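Farnesyl pyrophosphate synthase (Pseudomonas aeruginosa, PDB 3ZOU) catalyses the synthesis of farnesyl diphosphate, probably by condensing isopentenyl diphosphate with an allylic diphosphate such as geranyl diphosphate with the help of magnesium. Local coordinates at residues A55-A66 against V190-A200. Residues are numbered along the deposited sequence; the frame is centred on the assembly and turned at random.
Sequences ACEALGGAPQRA and VRLGALASGRA
L59, the residue with most area buried here, leans over S197 and reaches A194 and A200 beyond it. Its CB lies 3.5 Å from S197 OG, and CD1 meets A194 CB at 3.7 Å. S204 of helix 202-227 and F277 of a loop also touch the leucine. The S197 hydroxyl, turned between its own N and C (chi1 72°), donates to A194 O at 2.7 Å; it also accepts from R199 N, which makes an ST turn. Together the two bonds link A194 to the turn at S197-R199; both stay within 190-200, leaving OG in van der Waals contact with L59.

A196 fills the other side of the join. Its CB packs on A66, 3.8 Å from CA, while its carbonyl receives R65 NE at 2.8 Å with an N-H...O angle of 151°. NE approaches in the carbonyl plane, and the bend of the arginine at chi3 (62°) turns the guanidinium so that its edge meets A196 O. A water, held weakly by R65 NH2, also bonds to L195 O. R199 runs extended past L59 O, 3.2 Å from CD, and lays one guanidinium face over G60 O.

Farther back, G193 lets the helices close: C56 CA comes within 3.2 Å of G193 O, and A55 CB rests against V190 O. Helix 47-58 ends in a Schellman motif: G61 N bonds to C56 O and G60 N to E57 O, with G60 at positive phi as the C-prime residue; L59 N reaches C56 O from the opposite face to G61 N. Small residues (A55, C56, G193, A194, A196) thus let two helix backbones come close, while L59, R65 and R199 close the rim and the loops, within the mostly helical fold of polyprenyl synthases.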
ATOM      1  N   ALA A  55      -2.994 -23.582   1.611  1.00 10.70           N
ATOM      2  CA  ALA A  55      -1.739 -23.788   0.941  1.00 12.13           C
ATOM      3  C   ALA A  55      -0.603 -24.106   1.948  1.00 12.83           C
ATOM      4  O   ALA A  55       0.290 -24.915   1.633  1.00 13.51           O
ATOM      5  CB  ALA A  55      -1.385 -22.541   0.083  1.00 12.15           C
ATOM      6  N   CYS A  56      -0.598 -23.419   3.069  1.00 11.95           N
ATOM      7  CA  CYS A  56       0.387 -23.640   4.095  1.00 13.91           C
ATOM      8  C   CYS A  56       0.246 -25.127   4.549  1.00 14.06           C
ATOM      9  O   CYS A  56       1.274 -25.840   4.544  1.00 15.21           O
ATOM     10  CB  CYS A  56       0.145 -22.698   5.225  1.00 13.64           C
ATOM     11  SG  CYS A  56       1.306 -22.847   6.592  1.00 16.17           S
ATOM     12  N   GLU A  57      -0.966 -25.585   4.828  1.00 14.33           N
ATOM     13  CA  GLU A  57      -1.205 -27.015   5.253  1.00 16.64           C
ATOM     14  C   GLU A  57      -0.855 -28.000   4.160  1.00 17.17           C
ATOM     15  O   GLU A  57      -0.323 -29.112   4.438  1.00 16.13           O
ATOM     16  CB  GLU A  57      -2.621 -27.240   5.736  1.00 19.12           C
ATOM     17  CG  GLU A  57      -3.010 -26.462   6.949  1.00 23.42           C
ATOM     18  CD  GLU A  57      -4.485 -26.813   7.351  1.00 28.04           C
ATOM     19  OE1 GLU A  57      -4.922 -27.964   7.211  1.00 39.09           O
ATOM     20  OE2 GLU A  57      -5.249 -25.933   7.725  1.00 36.56           O
ATOM     21  N   ALA A  58      -1.093 -27.639   2.912  1.00 14.29           N
ATOM     22  CA  ALA A  58      -0.818 -28.496   1.774  1.00 14.19           C
ATOM     23  C   ALA A  58       0.631 -28.882   1.739  1.00 16.23           C
ATOM     24  O   ALA A  58       0.990 -29.968   1.242  1.00 19.28           O
ATOM     25  CB  ALA A  58      -1.212 -27.833   0.450  1.00 13.62           C
ATOM     26  N   LEU A  59       1.511 -27.979   2.216  1.00 15.75           N
ATOM     27  CA  LEU A  59       2.970 -28.224   2.213  1.00 17.25           C
ATOM     28  C   LEU A  59       3.451 -28.675   3.562  1.00 16.65           C
ATOM     29  O   LEU A  59       4.658 -28.664   3.792  1.00 20.98           O
ATOM     30  CB  LEU A  59       3.763 -26.965   1.785  1.00 16.13           C
ATOM     31  CG  LEU A  59       3.464 -26.507   0.344  1.00 18.48           C
ATOM     32  CD1 LEU A  59       4.366 -25.347  -0.018  1.00 17.16           C
ATOM     33  CD2 LEU A  59       3.549 -27.551  -0.741  1.00 21.87           C
ATOM     34  N   GLY A  60       2.513 -29.036   4.432  1.00 17.22           N
ATOM     35  CA  GLY A  60       2.819 -29.547   5.800  1.00 20.20           C
ATOM     36  C   GLY A  60       3.080 -28.529   6.887  1.00 22.30           C
ATOM     37  O   GLY A  60       3.560 -28.905   7.979  1.00 23.23           O
ATOM     38  N   GLY A  61       2.805 -27.237   6.641  1.00 20.04           N
ATOM     39  CA  GLY A  61       2.975 -26.238   7.685  1.00 20.23           C
ATOM     40  C   GLY A  61       1.820 -26.150   8.628  1.00 18.31           C
ATOM     41  O   GLY A  61       0.693 -26.332   8.241  1.00 18.79           O
ATOM     42  N   ALA A  62       2.082 -25.890   9.905  1.00 21.25           N
ATOM     43  CA  ALA A  62       0.998 -25.646  10.837  1.00 22.84           C
ATOM     44  C   ALA A  62       0.290 -24.340  10.382  1.00 23.28           C
ATOM     45  O   ALA A  62       0.976 -23.374  10.097  1.00 20.58           O
ATOM     46  CB  ALA A  62       1.541 -25.483  12.248  1.00 24.35           C
ATOM     47  N   PRO A  63      -1.051 -24.328  10.330  1.00 25.13           N
ATOM     48  CA  PRO A  63      -1.781 -23.144   9.780  1.00 23.68           C
ATOM     49  C   PRO A  63      -1.511 -21.821  10.450  1.00 24.25           C
ATOM     50  O   PRO A  63      -1.515 -20.787   9.782  1.00 20.43           O
ATOM     51  CB  PRO A  63      -3.255 -23.528   9.917  1.00 28.40           C
ATOM     52  CG  PRO A  63      -3.289 -24.650  10.938  1.00 28.37           C
ATOM     53  CD  PRO A  63      -1.985 -25.374  10.787  1.00 27.19           C
ATOM     54  N   GLN A  64      -1.259 -21.809  11.747  1.00 22.27           N
ATOM     55  CA  GLN A  64      -0.932 -20.578  12.422  0.50 22.77           C
ATOM     56  C   GLN A  64       0.276 -19.812  11.806  1.00 19.85           C
ATOM     57  O   GLN A  64       0.323 -18.608  11.922  1.00 18.41           O
ATOM     58  CB  GLN A  64      -0.792 -20.776  13.942  0.50 24.87           C
ATOM     59  CG  GLN A  64       0.264 -21.762  14.383  0.50 29.30           C
ATOM     60  CD  GLN A  64      -0.289 -23.193  14.570  0.50 29.75           C
ATOM     61  OE1 GLN A  64      -1.270 -23.626  13.935  0.50 26.36           O
ATOM     62  NE2 GLN A  64       0.349 -23.927  15.476  0.50 32.74           N
ATOM     63  N   ARG A  65       1.195 -20.494  11.124  1.00 17.12           N
ATOM     64  CA  ARG A  65       2.315 -19.894  10.478  1.00 16.64           C
ATOM     65  C   ARG A  65       1.813 -18.892   9.425  1.00 14.61           C
ATOM     66  O   ARG A  65       2.540 -17.944   9.089  1.00 15.26           O
ATOM     67  CB  ARG A  65       3.213 -20.888   9.777  1.00 16.02           C
ATOM     68  CG  ARG A  65       3.845 -21.895  10.778  1.00 19.00           C
ATOM     69  CD  ARG A  65       4.592 -22.986  10.061  1.00 19.76           C
ATOM     70  NE  ARG A  65       5.690 -22.454   9.286  1.00 19.43           N
ATOM     71  CZ  ARG A  65       6.943 -22.228   9.706  1.00 21.51           C
ATOM     72  NH1 ARG A  65       7.321 -22.602  10.945  1.00 23.49           N
ATOM     73  NH2 ARG A  65       7.862 -21.742   8.874  1.00 19.62           N
ATOM     74  N   ALA A  66       0.634 -19.164   8.894  1.00 14.32           N
ATOM     75  CA  ALA A  66       0.088 -18.315   7.784  1.00 12.67           C
ATOM     76  C   ALA A  66      -0.821 -17.203   8.279  1.00 13.55           C
ATOM     77  O   ALA A  66      -1.505 -16.562   7.501  1.00 12.21           O
ATOM     78  CB  ALA A  66      -0.647 -19.205   6.772  1.00 11.72           C
ATOM     79  N   VAL A 190      -2.473 -18.094  -2.179  1.00  9.23           N
ATOM     80  CA  VAL A 190      -1.848 -19.431  -2.215  1.00  9.22           C
ATOM     81  C   VAL A 190      -0.298 -19.370  -2.049  1.00 10.45           C
ATOM     82  O   VAL A 190       0.307 -20.122  -1.277  1.00 10.01           O
ATOM     83  CB  VAL A 190      -2.269 -20.176  -3.484  1.00 10.81           C
ATOM     84  CG1 VAL A 190      -1.409 -21.404  -3.738  1.00 12.80           C
ATOM     85  CG2 VAL A 190      -3.755 -20.490  -3.424  1.00 10.57           C
ATOM     86  N   ARG A 191       0.364 -18.473  -2.775  1.00  9.94           N
ATOM     87  CA  ARG A 191       1.797 -18.366  -2.743  1.00 10.10           C
ATOM     88  C   ARG A 191       2.251 -17.972  -1.329  1.00 10.36           C
ATOM     89  O   ARG A 191       3.215 -18.543  -0.807  1.00 11.11           O
ATOM     90  CB  ARG A 191       2.305 -17.292  -3.788  1.00 12.07           C
ATOM     91  CG  ARG A 191       3.789 -16.986  -3.700  1.00 14.09           C
ATOM     92  CD  ARG A 191       4.690 -18.178  -3.876  1.00 16.44           C
ATOM     93  NE  ARG A 191       4.442 -18.840  -5.134  1.00 19.28           N
ATOM     94  CZ  ARG A 191       5.172 -18.711  -6.257  1.00 22.73           C
ATOM     95  NH1 ARG A 191       6.301 -18.034  -6.269  1.00 20.01           N
ATOM     96  NH2 ARG A 191       4.791 -19.351  -7.357  1.00 21.81           N
ATOM     97  N   LEU A 192       1.584 -17.004  -0.693  1.00  9.54           N
ATOM     98  CA  LEU A 192       1.999 -16.552   0.625  1.00 10.39           C
ATOM     99  C   LEU A 192       1.810 -17.654   1.674  1.00  9.75           C
ATOM    100  O   LEU A 192       2.653 -17.792   2.544  1.00 10.37           O
ATOM    101  CB  LEU A 192       1.243 -15.292   1.006  1.00 10.38           C
ATOM    102  CG  LEU A 192       1.989 -14.005   0.711  1.00 11.25           C
ATOM    103  CD1 LEU A 192       2.378 -13.828  -0.731  1.00 11.53           C
ATOM    104  CD2 LEU A 192       1.162 -12.812   1.189  1.00 12.00           C
ATOM    105  N   GLY A 193       0.689 -18.364   1.583  1.00 10.43           N
ATOM    106  CA  GLY A 193       0.493 -19.489   2.534  1.00 10.84           C
ATOM    107  C   GLY A 193       1.555 -20.539   2.317  1.00 12.17           C
ATOM    108  O   GLY A 193       2.103 -21.074   3.288  1.00 12.26           O
ATOM    109  N   ALA A 194       1.907 -20.805   1.063  1.00 11.26           N
ATOM    110  CA  ALA A 194       2.934 -21.798   0.742  1.00 10.74           C
ATOM    111  C   ALA A 194       4.270 -21.345   1.307  1.00 11.59           C
ATOM    112  O   ALA A 194       5.040 -22.092   1.879  1.00 13.25           O
ATOM    113  CB  ALA A 194       3.008 -22.026  -0.750  1.00 11.29           C
ATOM    114  N   LEU A 195       4.585 -20.042   1.175  1.00 10.28           N
ATOM    115  CA  LEU A 195       5.826 -19.554   1.711  1.00 10.60           C
ATOM    116  C   LEU A 195       5.876 -19.679   3.236  1.00 12.72           C
ATOM    117  O   LEU A 195       6.935 -19.935   3.786  1.00 13.11           O
ATOM    118  CB  LEU A 195       6.026 -18.071   1.234  1.00 11.01           C
ATOM    119  CG  LEU A 195       6.410 -17.890  -0.238  1.00 10.97           C
ATOM    120  CD1 LEU A 195       6.193 -16.458  -0.646  1.00 11.25           C
ATOM    121  CD2 LEU A 195       7.847 -18.338  -0.524  1.00 12.23           C
ATOM    122  N   ALA A 196       4.755 -19.424   3.886  1.00 12.13           N
ATOM    123  CA  ALA A 196       4.605 -19.464   5.309  1.00 13.20           C
ATOM    124  C   ALA A 196       4.803 -20.897   5.828  1.00 14.49           C
ATOM    125  O   ALA A 196       5.091 -21.018   7.017  1.00 14.69           O
ATOM    126  CB  ALA A 196       3.230 -18.985   5.763  1.00 13.45           C
ATOM    127  N   SER A 197       4.635 -21.882   4.983  1.00 14.31           N
ATOM    128  CA  SER A 197       4.855 -23.301   5.444  1.00 14.43           C
ATOM    129  C   SER A 197       6.313 -23.543   5.885  1.00 16.79           C
ATOM    130  O   SER A 197       6.548 -24.455   6.702  1.00 17.97           O
ATOM    131  CB  SER A 197       4.554 -24.293   4.355  1.00 13.63           C
ATOM    132  OG  SER A 197       5.501 -24.323   3.309  1.00 14.82           O
ATOM    133  N   GLY A 198       7.278 -22.825   5.300  1.00 16.91           N
ATOM    134  CA  GLY A 198       8.701 -23.085   5.525  1.00 19.89           C
ATOM    135  C   GLY A 198       9.218 -24.232   4.669  1.00 21.36           C
ATOM    136  O   GLY A 198      10.400 -24.547   4.758  1.00 25.34           O
ATOM    137  N   ARG A 199       8.359 -24.805   3.814  1.00 23.61           N
ATOM    138  CA  ARG A 199       8.669 -25.994   3.009  1.00 26.62           C
ATOM    139  C   ARG A 199       8.361 -25.760   1.548  1.00 26.66           C
ATOM    140  O   ARG A 199       8.160 -26.712   0.778  1.00 31.82           O
ATOM    141  CB  ARG A 199       7.909 -27.211   3.551  1.00 29.56           C
ATOM    142  CG  ARG A 199       8.100 -27.406   5.049  1.00 33.83           C
ATOM    143  CD  ARG A 199       7.174 -28.402   5.783  1.00 42.71           C
ATOM    144  NE  ARG A 199       7.333 -28.243   7.246  1.00 50.23           N
ATOM    145  CZ  ARG A 199       6.786 -29.038   8.169  1.00 59.22           C
ATOM    146  NH1 ARG A 199       6.050 -30.094   7.813  1.00 63.53           N
ATOM    147  NH2 ARG A 199       6.983 -28.785   9.463  1.00 57.82           N
ATOM    148  N   ALA A 200       8.354 -24.502   1.126  1.00 22.69           N
ATOM    149  CA  ALA A 200       8.090 -24.212  -0.237  1.00 24.72           C
ATOM    150  C   ALA A 200       9.293 -24.702  -1.027  1.00 28.10           C
ATOM    151  O   ALA A 200      10.400 -24.729  -0.518  1.00 33.25           O
ATOM    152  CB  ALA A 200       7.847 -22.751  -0.415  1.00 24.46           C
TER
HETATM  153  O   HOH W   1       8.004 -19.716   6.482  1.00 14.93           O